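Local coordinates for dimethylsulfoniopropionate lyase (Roseovarius nubinhibens, PDB 4B29), which probably cleaves dimethylsulfoniopropionate to release dimethyl sulfide, as a zinc-binding lyase of the cupin family, at residues D37-L42 with A49-D54. Residues are numbered along the deposited sequence; the frame is centred on the assembly and turned at random.
Sequences DWHEAL and ATWPED
H39, near the end of helix 24-41, reaches across to the loop that follows helix 43-48. Its CG lies anti to the backbone N (chi1 178°), which carries the imidazole outward to A49 and W51. H39 NE2 donates a hydrogen bond to A49 O at 2.8 Å. The oxygen sits almost in the plane of the imidazole ring, but the bond is bent, with 133° at the hydrogen.

The tight part is the meeting of H39 with W51. W51 CE3 lies over one face of the imidazole, toward its rim, 3.6 Å from H39 CG. W51 CZ3 also approaches H39 CB, at 3.9 Å. The ring planes are inclined at 55°, an oblique aromatic pair. The indole also packs on L32, A35 and R36 of the same helix, and H39 touches L203 of strand 198-205. Farther along the loop, E53 forms a salt bridge with R36.

The loose side is at T50. Its CB is directed away from the helix, and the residue is exposed.

The loop after helix 43-48 thus folds back against the end of helix 24-41, tied by a side-chain-to-backbone hydrogen bond, in the helical N-terminal part beside the cupin beta-barrel.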
ATOM      1  N   ASP A  37      -9.932  -9.057  -7.183  1.00 12.21           N
ATOM      2  CA  ASP A  37     -11.365  -8.932  -6.888  1.00 12.42           C
ATOM      3  C   ASP A  37     -11.647  -7.500  -6.360  1.00 12.11           C
ATOM      4  O   ASP A  37     -12.687  -6.909  -6.710  1.00 13.18           O
ATOM      5  CB  ASP A  37     -11.768  -9.914  -5.775  1.00 13.80           C
ATOM      6  CG  ASP A  37     -11.849 -11.385  -6.257  1.00 18.24           C
ATOM      7  OD1 ASP A  37     -11.898 -11.639  -7.479  1.00 19.38           O
ATOM      8  OD2 ASP A  37     -11.901 -12.253  -5.351  1.00 20.89           O
ATOM      9  N   TRP A  38     -10.735  -7.019  -5.525  1.00 11.57           N
ATOM     10  CA  TRP A  38     -10.834  -5.644  -4.934  1.00 11.03           C
ATOM     11  C   TRP A  38     -10.809  -4.621  -6.076  1.00 11.89           C
ATOM     12  O   TRP A  38     -11.667  -3.733  -6.161  1.00 11.37           O
ATOM     13  CB  TRP A  38      -9.679  -5.473  -3.996  1.00 11.69           C
ATOM     14  CG  TRP A  38      -9.532  -4.149  -3.285  1.00 11.58           C
ATOM     15  CD1 TRP A  38      -8.556  -3.201  -3.519  1.00 10.79           C
ATOM     16  CD2 TRP A  38     -10.270  -3.697  -2.143  1.00 12.28           C
ATOM     17  NE1 TRP A  38      -8.646  -2.182  -2.562  1.00 11.41           N
ATOM     18  CE2 TRP A  38      -9.692  -2.478  -1.721  1.00 12.20           C
ATOM     19  CE3 TRP A  38     -11.352  -4.236  -1.412  1.00 14.58           C
ATOM     20  CZ2 TRP A  38     -10.169  -1.764  -0.618  1.00 13.11           C
ATOM     21  CZ3 TRP A  38     -11.829  -3.515  -0.302  1.00 15.41           C
ATOM     22  CH2 TRP A  38     -11.234  -2.290   0.056  1.00 12.63           C
ATOM     23  N   HIS A  39      -9.826  -4.757  -6.985  1.00 10.86           N
ATOM     24  CA  HIS A  39      -9.783  -3.859  -8.123  1.00 11.25           C
ATOM     25  C   HIS A  39     -11.063  -3.868  -8.949  1.00 11.43           C
ATOM     26  O   HIS A  39     -11.582  -2.814  -9.295  1.00 12.47           O
ATOM     27  CB  HIS A  39      -8.550  -4.233  -8.983  1.00 10.61           C
ATOM     28  CG  HIS A  39      -8.398  -3.424 -10.229  1.00 10.41           C
ATOM     29  ND1 HIS A  39      -9.031  -3.744 -11.408  1.00 14.18           N
ATOM     30  CD2 HIS A  39      -7.578  -2.379 -10.497  1.00 12.81           C
ATOM     31  CE1 HIS A  39      -8.683  -2.862 -12.336  1.00 14.21           C
ATOM     32  NE2 HIS A  39      -7.820  -2.024 -11.803  1.00 12.63           N
ATOM     33  N   GLU A  40     -11.592  -5.069  -9.238  1.00 11.53           N
ATOM     34  CA  GLU A  40     -12.783  -5.234 -10.069  0.50 13.24           C
ATOM     35  C   GLU A  40     -13.965  -4.558  -9.388  1.00 12.93           C
ATOM     36  O   GLU A  40     -14.843  -4.014 -10.051  1.00 13.29           O
ATOM     37  CB  GLU A  40     -13.131  -6.737 -10.226  0.50 13.66           C
ATOM     38  CG  GLU A  40     -14.429  -6.924 -11.038  0.50 19.76           C
ATOM     39  CD  GLU A  40     -14.615  -8.315 -11.626  0.50 28.64           C
ATOM     40  OE1 GLU A  40     -14.207  -9.309 -10.985  0.50 31.79           O
ATOM     41  OE2 GLU A  40     -15.189  -8.410 -12.737  0.50 33.70           O
ATOM     42  N   ALA A  41     -13.989  -4.652  -8.058  1.00 12.41           N
ATOM     43  CA  ALA A  41     -15.138  -4.129  -7.288  1.00 12.73           C
ATOM     44  C   ALA A  41     -15.101  -2.602  -7.101  1.00 14.08           C
ATOM     45  O   ALA A  41     -16.124  -2.041  -6.664  1.00 14.23           O
ATOM     46  CB  ALA A  41     -15.199  -4.792  -5.910  1.00 14.29           C
ATOM     47  N   LEU A  42     -13.956  -1.961  -7.370  1.00 12.07           N
ATOM     48  CA  LEU A  42     -13.801  -0.490  -7.122  1.00 11.19           C
ATOM     49  C   LEU A  42     -13.808   0.268  -8.469  1.00 12.44           C
ATOM     50  O   LEU A  42     -12.794   0.257  -9.193  1.00 11.25           O
ATOM     51  CB  LEU A  42     -12.498  -0.186  -6.369  1.00 11.43           C
ATOM     52  CG  LEU A  42     -12.463  -0.616  -4.904  1.00 12.51           C
ATOM     53  CD1 LEU A  42     -11.072  -0.449  -4.341  1.00 14.33           C
ATOM     54  CD2 LEU A  42     -13.422   0.260  -4.090  1.00 15.13           C
ATOM     55  N   ALA A  49      -6.745   2.058 -14.039  1.00 10.98           N
ATOM     56  CA  ALA A  49      -5.902   1.075 -14.803  1.00 12.96           C
ATOM     57  C   ALA A  49      -6.670  -0.196 -15.057  1.00 13.56           C
ATOM     58  O   ALA A  49      -7.421  -0.653 -14.182  1.00 15.19           O
ATOM     59  CB  ALA A  49      -4.628   0.762 -14.009  1.00 13.35           C
ATOM     60  N   THR A  50      -6.456  -0.800 -16.235  1.00 13.18           N
ATOM     61  CA  THR A  50      -6.993  -2.123 -16.484  1.00 14.50           C
ATOM     62  C   THR A  50      -6.145  -3.149 -15.740  1.00 13.78           C
ATOM     63  O   THR A  50      -4.911  -3.033 -15.681  1.00 15.10           O
ATOM     64  CB  THR A  50      -6.920  -2.389 -18.014  1.00 17.38           C
ATOM     65  OG1 THR A  50      -7.716  -1.381 -18.645  1.00 21.68           O
ATOM     66  CG2 THR A  50      -7.524  -3.746 -18.360  1.00 18.94           C
ATOM     67  N   TRP A  51      -6.774  -4.188 -15.193  1.00 13.81           N
ATOM     68  CA  TRP A  51      -5.984  -5.204 -14.505  1.00 14.83           C
ATOM     69  C   TRP A  51      -5.184  -5.982 -15.546  1.00 17.48           C
ATOM     70  O   TRP A  51      -5.772  -6.423 -16.498  1.00 19.43           O
ATOM     71  CB  TRP A  51      -6.917  -6.179 -13.797  1.00 15.03           C
ATOM     72  CG  TRP A  51      -6.159  -7.141 -12.886  1.00 15.11           C
ATOM     73  CD1 TRP A  51      -5.833  -8.443 -13.170  1.00 18.91           C
ATOM     74  CD2 TRP A  51      -5.629  -6.857 -11.604  1.00 15.83           C
ATOM     75  NE1 TRP A  51      -5.144  -8.990 -12.118  1.00 17.39           N
ATOM     76  CE2 TRP A  51      -5.014  -8.050 -11.128  1.00 15.97           C
ATOM     77  CE3 TRP A  51      -5.636  -5.716 -10.772  1.00 14.70           C
ATOM     78  CZ2 TRP A  51      -4.392  -8.136  -9.883  1.00 17.57           C
ATOM     79  CZ3 TRP A  51      -5.026  -5.818  -9.499  1.00 14.94           C
ATOM     80  CH2 TRP A  51      -4.401  -7.018  -9.080  1.00 18.67           C
ATOM     81  N   PRO A  52      -3.869  -6.132 -15.339  1.00 19.18           N
ATOM     82  CA  PRO A  52      -3.007  -6.729 -16.389  1.00 22.27           C
ATOM     83  C   PRO A  52      -3.322  -8.221 -16.617  1.00 23.10           C
ATOM     84  O   PRO A  52      -3.675  -8.923 -15.677  1.00 21.77           O
ATOM     85  CB  PRO A  52      -1.591  -6.533 -15.840  1.00 21.80           C
ATOM     86  CG  PRO A  52      -1.682  -6.079 -14.409  1.00 23.31           C
ATOM     87  CD  PRO A  52      -3.130  -5.649 -14.153  1.00 20.28           C
ATOM     88  N   GLU A  53      -3.204  -8.681 -17.858  1.00 25.13           N
ATOM     89  CA  GLU A  53      -3.441 -10.075 -18.148  1.00 27.40           C
ATOM     90  C   GLU A  53      -2.117 -10.868 -18.132  1.00 26.37           C
ATOM     91  O   GLU A  53      -2.124 -12.097 -18.327  1.00 27.62           O
ATOM     92  CB  GLU A  53      -4.188 -10.213 -19.496  1.00 31.33           C
ATOM     93  CG  GLU A  53      -5.708  -9.939 -19.387  1.00 37.70           C
ATOM     94  CD  GLU A  53      -6.417 -10.761 -18.278  1.00 46.83           C
ATOM     95  OE1 GLU A  53      -6.298 -12.011 -18.267  1.00 51.05           O
ATOM     96  OE2 GLU A  53      -7.103 -10.146 -17.415  1.00 50.83           O
ATOM     97  N   ASP A  54      -0.996 -10.195 -17.862  1.00 22.13           N
ATOM     98  CA  ASP A  54       0.302 -10.856 -17.990  1.00 21.78           C
ATOM     99  C   ASP A  54       1.079 -11.045 -16.684  1.00 18.95           C
ATOM    100  O   ASP A  54       2.291 -11.214 -16.711  1.00 19.80           O
ATOM    101  CB  ASP A  54       1.159 -10.119 -19.012  1.00 21.08           C
ATOM    102  CG  ASP A  54       1.512  -8.708 -18.574  1.00 25.62           C
ATOM    103  OD1 ASP A  54       1.054  -8.249 -17.488  1.00 21.01           O
ATOM    104  OD2 ASP A  54       2.270  -8.037 -19.314  1.00 29.54           O
TER